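Local coordinates for Rho GTPase activating protein 15 (Homo sapiens, PDB 3BYI) that activates the GTPase reaction of Rho-type GTPases, RAC1 among them, and so returns them to the inactive GDP-bound state, at residues Q18-H23 and K97-E102; R49-D54 and T155-K160; E114-A119 and S134-L139. All coordinates share one frame; numbering follows the deposited sequence.

In the fold
From the N terminus, residues 18-23, in the loop ahead of helix 24-31, come first and meet the end of helix 89-102 in contact 1. Before that helix is reached the chain passes 49-54, the turn after helix 37-49, which is met by 155-160 at the end of helix 141-159 in contact 2; contacts 1 and 2 therefore cross along the sequence, on opposite sides of the chain's centre. Contact 3 opens after contact 1 has closed, lies wholly within the span that contact 2 closes, and packs helix 110-120 on helix 125-138, closing the short loop between them. The ties thus run from loop to helix in contacts 1 and 2 and from helix to helix in contact 3.

Contact 1: residues Q18-H23 and K97-E102; sequences QIFGSH and KMFFRE
The ring of Phe-20 has Phe-99 on one face and Met-98 and Glu-102 at its rim. Phe-99 turns its edge to that face in a T-shaped (edge-to-face) pair, centroids 5.7 Å apart and planes at 86°, while its CB lies 4.0 Å from CE2 of Phe-20. At the edge of the Phe-20 ring, near its plane, CG of Met-98 stands 4.1 Å from CE2 and the carboxylate OE1 of Glu-102 comes to 3.6 Å from CD2. The Phe-99 ring has its own edge neighbour in Ile-19, whose CG2 approaches CE1 of Phe-99 at 3.8 Å. CG of Phe-99, anti to the backbone N (chi1 173°), puts the ring on the carbonyl side of its residue, where its edge meets both Phe-20 and CG2 of Ile-19. The contact lays the loop before helix 24-31 along the last turns of helix 89-102 in this all-helical RhoGAP domain. Ile-19 to Ser-22 form a type II beta turn with Gly-21 at positive phi, and CA of Gly-21 makes a CA-H...O contact of 3.2 Å to the backbone O of Glu-102. One water accepts from Gly-21 N and donates to Phe-99 O; a second donates to Glu-102 OE2 at 2.7 Å and weakly to Phe-20 O. OE2 of Glu-102 also forms a salt bridge with Arg-70 of helix 63-74, and Asn-74 OD1 bonds the backbone N of both Ile-19 and Phe-20.

Contact 2: residues R49-D54 and T155-K160; sequences RGLDVD and TKIVAK
Leu-51 points its side chain at the end of helix 141-159, crossing Ile-157 at a slant and Lys-160 at about a right angle. Its CD2 meets CD1 of Ile-157 at 3.3 Å, closer than carbons usually pack, while its CB stands 4.1 Å from CG of Lys-160. The lysine chain bends at chi2 (-93°), which carries it past Leu-51 toward Asp-52. There NZ of Lys-160 donates to OD1 of Asp-52 at 3.2 Å, on the syn lone pair, as a salt bridge; CD of the lysine lies 3.4 Å from the same oxygen. Putting an alanine at Lys-160 would probably leave the Asp-52 carboxylate without this charged mate and uncover one flank of Leu-51. Leu-51 O touches Lys-160 CB at 3.5 Å, and Asn-164 ND2 bonds both Leu-51 O and Ile-157 O, bridging the two segments. Gly-50 to Val-53 form a type I beta turn in the RhoGAP domain, and the side chain of Ile-157 is about 9 Å from that of Arg-58, the predicted arginine finger. The turn follows helix 37-49, whose Glu-47 pairs with Lys-156, and Ile-157 and Val-158 rest on Leu-171 of helix 168-180.

Contact 3: residues E114-A119 and S134-L139; sequences EQFVEA and SLVQKL
Leu-135 reaches from helix 125-138 to the neighbouring helix 110-120, setting its two methyls against Gln-115 and Phe-116. The two helices form an antiparallel helical hairpin within the all-helical RhoGAP domain: their short segments run at 163° to each other, with axes 10.8 Å apart at the closest point. The tight, buried side is built round Leu-135, whose side chain lies alongside that of Phe-116, the two pointing opposite ways. CD1 of Leu-135 lies 4.2 Å from the centroid of the Phe-116 ring and 16° off the normal, a CH-pi contact, while CB of Leu-135 sits over the same ring, 4.0 Å from CE2. The same CD1 is pressed on the backbone of helix 110-120, 3.3 Å from O of Gln-115, and it also touches CB of Ala-119, one turn further along. Gln-115 runs extended across Leu-135, and its OE1 comes to 3.1 Å from CD2 of the leucine, the closest approach between the segments. With CG anti to the carbonyl carbon (chi1 -83°), the Phe-116 ring extends toward helix 125-138; at its edge, near the ring plane, are CG2 of Val-136 and CD1 of Leu-139. Beyond the pair, Phe-108 meets Phe-116 edge-to-face, and helix 189-205 is reached by Phe-116 at Ile-199 and by Val-136 at Met-203.

Toward solvent the contact thins: the exposed Lys-138 only brushes Gln-115, its CD 4.3 Å from OE1. The ammonium of Lys-138 curls back instead, making a weak hydrogen bond to O of Ser-134 in its own helix. Where the two sides meet, CB of Gln-115 touches both branches of Leu-135, lying 3.5 Å from CD1 and the same distance from CD2.

Contact 1: residues Q18-H23 and K97-E102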
loop_
_atom_site.group_PDB
_atom_site.type_symbol
_atom_site.label_atom_id
_atom_site.label_comp_id
_atom_site.label_asym_id
_atom_site.label_seq_id
_atom_site.Cartn_x
_atom_site.Cartn_y
_atom_site.Cartn_z
ATOM N N GLN A 18 16.923 3.899 -5.248
ATOM C CA GLN A 18 16.719 2.625 -5.899
ATOM C C GLN A 18 15.262 2.124 -5.855
ATOM O O GLN A 18 14.785 1.615 -6.856
ATOM C CB GLN A 18 17.666 1.597 -5.272
ATOM C CG GLN A 18 17.845 0.352 -6.115
ATOM C CD GLN A 18 18.421 0.653 -7.485
ATOM O OE1 GLN A 18 19.494 1.228 -7.594
ATOM N NE2 GLN A 18 17.702 0.268 -8.536
ATOM N N ILE A 19 14.570 2.277 -4.716
ATOM C CA ILE A 19 13.296 1.566 -4.462
ATOM C C ILE A 19 12.078 2.465 -4.593
ATOM O O ILE A 19 11.118 2.147 -5.303
ATOM C CB ILE A 19 13.264 0.904 -3.052
ATOM C CG1 ILE A 19 14.486 -0.002 -2.813
ATOM C CG2 ILE A 19 11.989 0.091 -2.867
ATOM C CD1 ILE A 19 14.597 -1.159 -3.758
ATOM N N PHE A 20 12.088 3.566 -3.854
ATOM C CA PHE A 20 10.923 4.438 -3.802
ATOM C C PHE A 20 10.882 5.188 -5.130
ATOM O O PHE A 20 11.927 5.641 -5.608
ATOM C CB PHE A 20 10.997 5.404 -2.632
ATOM C CG PHE A 20 10.610 4.802 -1.300
ATOM C CD1 PHE A 20 11.362 3.780 -0.727
ATOM C CD2 PHE A 20 9.519 5.289 -0.594
ATOM C CE1 PHE A 20 10.997 3.231 0.534
ATOM C CE2 PHE A 20 9.184 4.745 0.679
ATOM C CZ PHE A 20 9.930 3.726 1.215
ATOM N N GLY A 21 9.685 5.267 -5.720
ATOM C CA GLY A 21 9.466 5.949 -6.984
ATOM C C GLY A 21 9.676 5.091 -8.220
ATOM O O GLY A 21 9.545 5.594 -9.333
ATOM N N SER A 22 10.077 3.826 -8.038
ATOM C CA SER A 22 10.208 2.881 -9.150
ATOM C C SER A 22 8.896 2.121 -9.277
ATOM O O SER A 22 8.223 1.862 -8.274
ATOM C CB SER A 22 11.364 1.883 -8.926
ATOM O OG SER A 22 12.623 2.525 -8.813
ATOM N N HIS A 23 8.559 1.729 -10.508
ATOM C CA HIS A 23 7.391 0.896 -10.766
ATOM C C HIS A 23 7.454 -0.354 -9.918
ATOM O O HIS A 23 8.529 -0.930 -9.744
ATOM C CB HIS A 23 7.298 0.472 -12.256
ATOM C CG HIS A 23 5.893 0.145 -12.693
ATOM N ND1 HIS A 23 5.330 -1.110 -12.552
ATOM C CD2 HIS A 23 4.921 0.933 -13.210
ATOM C CE1 HIS A 23 4.090 -1.084 -13.001
ATOM N NE2 HIS A 23 3.817 0.142 -13.406
ATOM N N LYS A 97 2.873 3.276 3.552
ATOM C CA LYS A 97 1.937 4.052 2.756
ATOM C C LYS A 97 2.639 4.954 1.761
ATOM O O LYS A 97 2.179 5.112 0.634
ATOM C CB LYS A 97 1.020 4.888 3.655
ATOM C CG LYS A 97 -0.032 4.071 4.433
ATOM C CD LYS A 97 -0.968 4.993 5.204
ATOM C CE LYS A 97 -0.267 5.782 6.315
ATOM N NZ LYS A 97 -1.243 6.603 7.044
ATOM N N MET A 98 3.737 5.560 2.200
ATOM C CA MET A 98 4.572 6.406 1.336
ATOM C C MET A 98 5.125 5.624 0.140
ATOM O O MET A 98 5.234 6.177 -0.954
ATOM C CB MET A 98 5.750 7.019 2.131
ATOM C CG MET A 98 6.632 7.910 1.301
ATOM S SD MET A 98 7.945 8.774 2.183
ATOM C CE MET A 98 6.944 10.070 2.950
ATOM N N PHE A 99 5.487 4.364 0.364
ATOM C CA PHE A 99 5.939 3.477 -0.704
ATOM C C PHE A 99 4.851 3.350 -1.748
ATOM O O PHE A 99 5.086 3.581 -2.929
ATOM C CB PHE A 99 6.355 2.099 -0.152
ATOM C CG PHE A 99 6.681 1.084 -1.227
ATOM C CD1 PHE A 99 7.935 1.088 -1.847
ATOM C CD2 PHE A 99 5.731 0.145 -1.628
ATOM C CE1 PHE A 99 8.222 0.190 -2.812
ATOM C CE2 PHE A 99 6.008 -0.771 -2.645
ATOM C CZ PHE A 99 7.239 -0.778 -3.214
ATOM N N PHE A 100 3.634 3.038 -1.314
ATOM C CA PHE A 100 2.535 2.892 -2.259
ATOM C C PHE A 100 2.157 4.204 -2.964
ATOM O O PHE A 100 1.822 4.213 -4.161
ATOM C CB PHE A 100 1.334 2.273 -1.585
ATOM C CG PHE A 100 1.497 0.804 -1.330
ATOM C CD1 PHE A 100 1.696 0.326 -0.037
ATOM C CD2 PHE A 100 1.488 -0.091 -2.385
ATOM C CE1 PHE A 100 1.873 -1.025 0.189
ATOM C CE2 PHE A 100 1.628 -1.440 -2.170
ATOM C CZ PHE A 100 1.823 -1.913 -0.884
ATOM N N ARG A 101 2.252 5.318 -2.229
ATOM C CA ARG A 101 1.967 6.636 -2.801
ATOM C C ARG A 101 3.025 7.063 -3.818
ATOM O O ARG A 101 2.709 7.803 -4.728
ATOM C CB ARG A 101 1.826 7.732 -1.710
ATOM C CG ARG A 101 0.479 7.717 -0.965
ATOM C CD ARG A 101 0.532 8.476 0.394
ATOM N NE ARG A 101 -0.646 8.151 1.213
ATOM C CZ ARG A 101 -0.736 8.273 2.544
ATOM N NH1 ARG A 101 0.266 8.743 3.278
ATOM N NH2 ARG A 101 -1.864 7.929 3.155
ATOM N N GLU A 102 4.261 6.596 -3.648
ATOM C CA GLU A 102 5.372 7.029 -4.516
ATOM C C GLU A 102 5.557 6.116 -5.733
ATOM O O GLU A 102 6.315 6.444 -6.587
ATOM C CB GLU A 102 6.675 7.198 -3.687
ATOM C CG GLU A 102 7.670 8.124 -4.350
ATOM C CD GLU A 102 8.826 8.491 -3.469
ATOM O OE1 GLU A 102 8.709 8.398 -2.233
ATOM O OE2 GLU A 102 9.873 8.866 -4.036
HETATM O O HOH W 1 11.799 9.028 -5.948
HETATM O O HOH W 2 7.574 3.709 -4.345
#

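Contact 2: residues R49-D54 and T155-K160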
loop_
_atom_site.group_PDB
_atom_site.type_symbol
_atom_site.label_atom_id
_atom_site.label_comp_id
_atom_site.label_asym_id
_atom_site.label_seq_id
_atom_site.Cartn_x
_atom_site.Cartn_y
_atom_site.Cartn_z
ATOM N N ARG A 49 4.089 -5.841 16.434
ATOM C CA ARG A 49 3.912 -4.854 17.486
ATOM C C ARG A 49 2.964 -3.688 17.154
ATOM O O ARG A 49 3.042 -2.619 17.763
ATOM C CB ARG A 49 5.272 -4.280 17.880
ATOM C CG ARG A 49 6.084 -3.756 16.739
ATOM C CD ARG A 49 7.516 -3.455 17.176
ATOM N NE ARG A 49 8.271 -2.948 16.041
ATOM C CZ ARG A 49 8.386 -1.664 15.696
ATOM N NH1 ARG A 49 7.871 -0.683 16.438
ATOM N NH2 ARG A 49 9.087 -1.362 14.609
ATOM N N GLY A 50 2.041 -3.885 16.213
ATOM C CA GLY A 50 1.136 -2.797 15.847
ATOM C C GLY A 50 -0.335 -3.106 15.814
ATOM O O GLY A 50 -1.112 -2.213 15.590
ATOM N N LEU A 51 -0.733 -4.363 16.033
ATOM C CA LEU A 51 -2.127 -4.732 15.819
ATOM C C LEU A 51 -3.081 -4.158 16.872
ATOM O O LEU A 51 -4.274 -3.975 16.603
ATOM C CB LEU A 51 -2.291 -6.252 15.726
ATOM C CG LEU A 51 -1.605 -6.977 14.552
ATOM C CD1 LEU A 51 -1.780 -8.492 14.793
ATOM C CD2 LEU A 51 -2.125 -6.520 13.161
ATOM N N ASP A 52 -2.552 -3.891 18.060
ATOM C CA ASP A 52 -3.343 -3.353 19.156
ATOM C C ASP A 52 -3.186 -1.844 19.328
ATOM O O ASP A 52 -3.676 -1.279 20.260
ATOM C CB ASP A 52 -2.967 -4.037 20.478
ATOM C CG ASP A 52 -3.072 -5.560 20.404
ATOM O OD1 ASP A 52 -4.062 -6.066 19.828
ATOM O OD2 ASP A 52 -2.170 -6.260 20.927
ATOM N N VAL A 53 -2.483 -1.189 18.424
ATOM C CA VAL A 53 -2.153 0.209 18.609
ATOM C C VAL A 53 -3.293 1.073 18.057
ATOM O O VAL A 53 -3.767 0.863 16.927
ATOM C CB VAL A 53 -0.801 0.546 17.957
ATOM C CG1 VAL A 53 -0.593 2.085 17.871
ATOM C CG2 VAL A 53 0.318 -0.129 18.742
ATOM N N ASP A 54 -3.739 2.030 18.871
ATOM C CA ASP A 54 -4.871 2.885 18.509
ATOM C C ASP A 54 -4.594 3.640 17.232
ATOM O O ASP A 54 -3.543 4.238 17.096
ATOM C CB ASP A 54 -5.191 3.888 19.599
ATOM C CG ASP A 54 -5.809 3.240 20.806
ATOM O OD1 ASP A 54 -5.927 1.990 20.802
ATOM O OD2 ASP A 54 -6.154 3.984 21.749
ATOM N N THR A 155 -6.891 -7.439 7.058
ATOM C CA THR A 155 -7.977 -8.169 7.724
ATOM C C THR A 155 -7.639 -8.422 9.210
ATOM O O THR A 155 -8.559 -8.495 10.059
ATOM C CB THR A 155 -8.354 -9.487 7.052
ATOM O OG1 THR A 155 -7.308 -10.460 7.228
ATOM C CG2 THR A 155 -8.644 -9.271 5.605
ATOM N N LYS A 156 -6.349 -8.549 9.513
ATOM C CA LYS A 156 -5.916 -8.726 10.899
ATOM C C LYS A 156 -6.034 -7.428 11.735
ATOM O O LYS A 156 -6.171 -7.471 12.957
ATOM C CB LYS A 156 -4.488 -9.283 10.964
ATOM C CG LYS A 156 -4.335 -10.649 10.302
ATOM C CD LYS A 156 -2.929 -11.103 10.364
ATOM C CE LYS A 156 -2.714 -12.484 9.737
ATOM N NZ LYS A 156 -1.296 -12.954 9.989
ATOM N N ILE A 157 -5.981 -6.286 11.075
ATOM C CA ILE A 157 -6.212 -5.002 11.722
ATOM C C ILE A 157 -7.672 -4.911 12.102
ATOM O O ILE A 157 -8.023 -4.498 13.220
ATOM C CB ILE A 157 -5.805 -3.813 10.787
ATOM C CG1 ILE A 157 -4.319 -3.940 10.373
ATOM C CG2 ILE A 157 -6.089 -2.448 11.451
ATOM C CD1 ILE A 157 -3.338 -3.909 11.504
ATOM N N VAL A 158 -8.522 -5.322 11.174
ATOM C CA VAL A 158 -9.966 -5.264 11.377
ATOM C C VAL A 158 -10.390 -6.182 12.523
ATOM O O VAL A 158 -11.161 -5.787 13.381
ATOM C CB VAL A 158 -10.728 -5.658 10.053
ATOM C CG1 VAL A 158 -12.248 -5.833 10.324
ATOM C CG2 VAL A 158 -10.470 -4.631 8.952
ATOM N N ALA A 159 -9.861 -7.399 12.532
ATOM C CA ALA A 159 -10.134 -8.370 13.567
ATOM C C ALA A 159 -9.820 -7.867 14.982
ATOM O O ALA A 159 -10.458 -8.316 15.931
ATOM C CB ALA A 159 -9.407 -9.740 13.269
ATOM N N LYS A 160 -8.850 -6.958 15.114
ATOM C CA LYS A 160 -8.436 -6.378 16.393
ATOM C C LYS A 160 -9.018 -4.969 16.612
ATOM O O LYS A 160 -8.498 -4.201 17.422
ATOM C CB LYS A 160 -6.919 -6.277 16.446
ATOM C CG LYS A 160 -6.147 -7.592 16.407
ATOM C CD LYS A 160 -5.843 -8.106 17.805
ATOM C CE LYS A 160 -4.620 -9.046 17.810
ATOM N NZ LYS A 160 -4.005 -9.195 19.185
#

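Contact 3: residues E114-A119 and S134-L139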
loop_
_atom_site.group_PDB
_atom_site.type_symbol
_atom_site.label_atom_id
_atom_site.label_comp_id
_atom_site.label_asym_id
_atom_site.label_seq_id
_atom_site.Cartn_x
_atom_site.Cartn_y
_atom_site.Cartn_z
ATOM N N GLU A 114 -11.558 1.695 -14.504
ATOM C CA GLU A 114 -12.920 1.663 -15.050
ATOM C C GLU A 114 -13.592 0.311 -14.796
ATOM O O GLU A 114 -14.774 0.262 -14.457
ATOM C CB GLU A 114 -12.950 2.017 -16.542
ATOM N N GLN A 115 -12.824 -0.776 -14.924
ATOM C CA GLN A 115 -13.347 -2.130 -14.723
ATOM C C GLN A 115 -13.710 -2.407 -13.281
ATOM O O GLN A 115 -14.706 -3.083 -13.049
ATOM C CB GLN A 115 -12.369 -3.216 -15.224
ATOM C CG GLN A 115 -12.400 -3.536 -16.760
ATOM C CD GLN A 115 -11.273 -4.539 -17.208
ATOM O OE1 GLN A 115 -11.527 -5.751 -17.288
ATOM N NE2 GLN A 115 -10.041 -4.035 -17.480
ATOM N N PHE A 116 -12.876 -1.942 -12.335
ATOM C CA PHE A 116 -13.113 -2.080 -10.858
ATOM C C PHE A 116 -14.307 -1.254 -10.389
ATOM O O PHE A 116 -15.082 -1.703 -9.535
ATOM C CB PHE A 116 -11.884 -1.651 -10.017
ATOM C CG PHE A 116 -10.805 -2.730 -9.854
ATOM C CD1 PHE A 116 -9.595 -2.630 -10.513
ATOM C CD2 PHE A 116 -11.018 -3.833 -9.041
ATOM C CE1 PHE A 116 -8.606 -3.625 -10.372
ATOM C CE2 PHE A 116 -10.041 -4.811 -8.878
ATOM C CZ PHE A 116 -8.831 -4.713 -9.551
ATOM N N VAL A 117 -14.431 -0.041 -10.929
ATOM C CA VAL A 117 -15.624 0.799 -10.685
ATOM C C VAL A 117 -16.906 0.121 -11.157
ATOM O O VAL A 117 -17.886 0.110 -10.415
ATOM C CB VAL A 117 -15.529 2.191 -11.376
ATOM C CG1 VAL A 117 -16.873 2.939 -11.289
ATOM C CG2 VAL A 117 -14.428 3.014 -10.763
ATOM N N GLU A 118 -16.912 -0.403 -12.389
ATOM C CA GLU A 118 -18.053 -1.184 -12.900
ATOM C C GLU A 118 -18.368 -2.340 -11.959
ATOM O O GLU A 118 -19.547 -2.672 -11.732
ATOM C CB GLU A 118 -17.761 -1.792 -14.282
ATOM C CG GLU A 118 -17.830 -0.836 -15.456
ATOM C CD GLU A 118 -17.662 -1.547 -16.818
ATOM O OE1 GLU A 118 -17.535 -2.797 -16.836
ATOM O OE2 GLU A 118 -17.666 -0.853 -17.870
ATOM N N ALA A 119 -17.302 -2.972 -11.456
ATOM C CA ALA A 119 -17.427 -4.115 -10.553
ATOM C C ALA A 119 -18.149 -3.769 -9.268
ATOM O O ALA A 119 -19.080 -4.484 -8.906
ATOM C CB ALA A 119 -16.062 -4.751 -10.243
ATOM N N SER A 134 -12.520 -11.758 -10.607
ATOM C CA SER A 134 -12.168 -11.902 -12.026
ATOM C C SER A 134 -11.075 -10.916 -12.387
ATOM O O SER A 134 -10.080 -11.282 -13.031
ATOM C CB SER A 134 -13.361 -11.585 -12.921
ATOM O OG SER A 134 -14.420 -12.482 -12.692
ATOM N N LEU A 135 -11.276 -9.655 -11.988
ATOM C CA LEU A 135 -10.327 -8.610 -12.339
ATOM C C LEU A 135 -8.975 -8.808 -11.677
ATOM O O LEU A 135 -7.967 -8.560 -12.296
ATOM C CB LEU A 135 -10.884 -7.229 -12.008
ATOM C CG LEU A 135 -11.748 -6.609 -13.081
ATOM C CD1 LEU A 135 -12.442 -5.407 -12.511
ATOM C CD2 LEU A 135 -10.884 -6.259 -14.311
ATOM N N VAL A 136 -8.956 -9.226 -10.415
ATOM C CA VAL A 136 -7.693 -9.491 -9.711
ATOM C C VAL A 136 -6.893 -10.570 -10.454
ATOM O O VAL A 136 -5.659 -10.476 -10.557
ATOM C CB VAL A 136 -7.925 -9.892 -8.218
ATOM C CG1 VAL A 136 -6.634 -10.512 -7.574
ATOM C CG2 VAL A 136 -8.416 -8.684 -7.439
ATOM N N GLN A 137 -7.601 -11.580 -10.976
ATOM C CA GLN A 137 -6.983 -12.638 -11.798
ATOM C C GLN A 137 -6.418 -12.118 -13.126
ATOM O O GLN A 137 -5.590 -12.775 -13.736
ATOM C CB GLN A 137 -7.972 -13.803 -12.032
ATOM C CG GLN A 137 -8.172 -14.696 -10.774
ATOM C CD GLN A 137 -9.459 -15.557 -10.780
ATOM O OE1 GLN A 137 -10.375 -15.355 -11.591
ATOM N NE2 GLN A 137 -9.532 -16.510 -9.839
ATOM N N LYS A 138 -6.862 -10.955 -13.588
ATOM C CA LYS A 138 -6.274 -10.380 -14.793
ATOM C C LYS A 138 -5.045 -9.503 -14.509
ATOM O O LYS A 138 -4.353 -9.123 -15.425
ATOM C CB LYS A 138 -7.309 -9.611 -15.617
ATOM C CG LYS A 138 -8.478 -10.463 -16.130
ATOM C CD LYS A 138 -9.582 -9.585 -16.763
ATOM C CE LYS A 138 -10.857 -10.378 -17.074
ATOM N NZ LYS A 138 -11.700 -10.650 -15.844
ATOM N N LEU A 139 -4.766 -9.191 -13.251
ATOM C CA LEU A 139 -3.653 -8.284 -12.937
ATOM C C LEU A 139 -2.262 -8.883 -13.168
ATOM O O LEU A 139 -2.090 -10.105 -13.172
ATOM C CB LEU A 139 -3.730 -7.834 -11.499
ATOM C CG LEU A 139 -4.823 -6.874 -11.090
ATOM C CD1 LEU A 139 -5.002 -6.998 -9.585
ATOM C CD2 LEU A 139 -4.492 -5.440 -11.519
#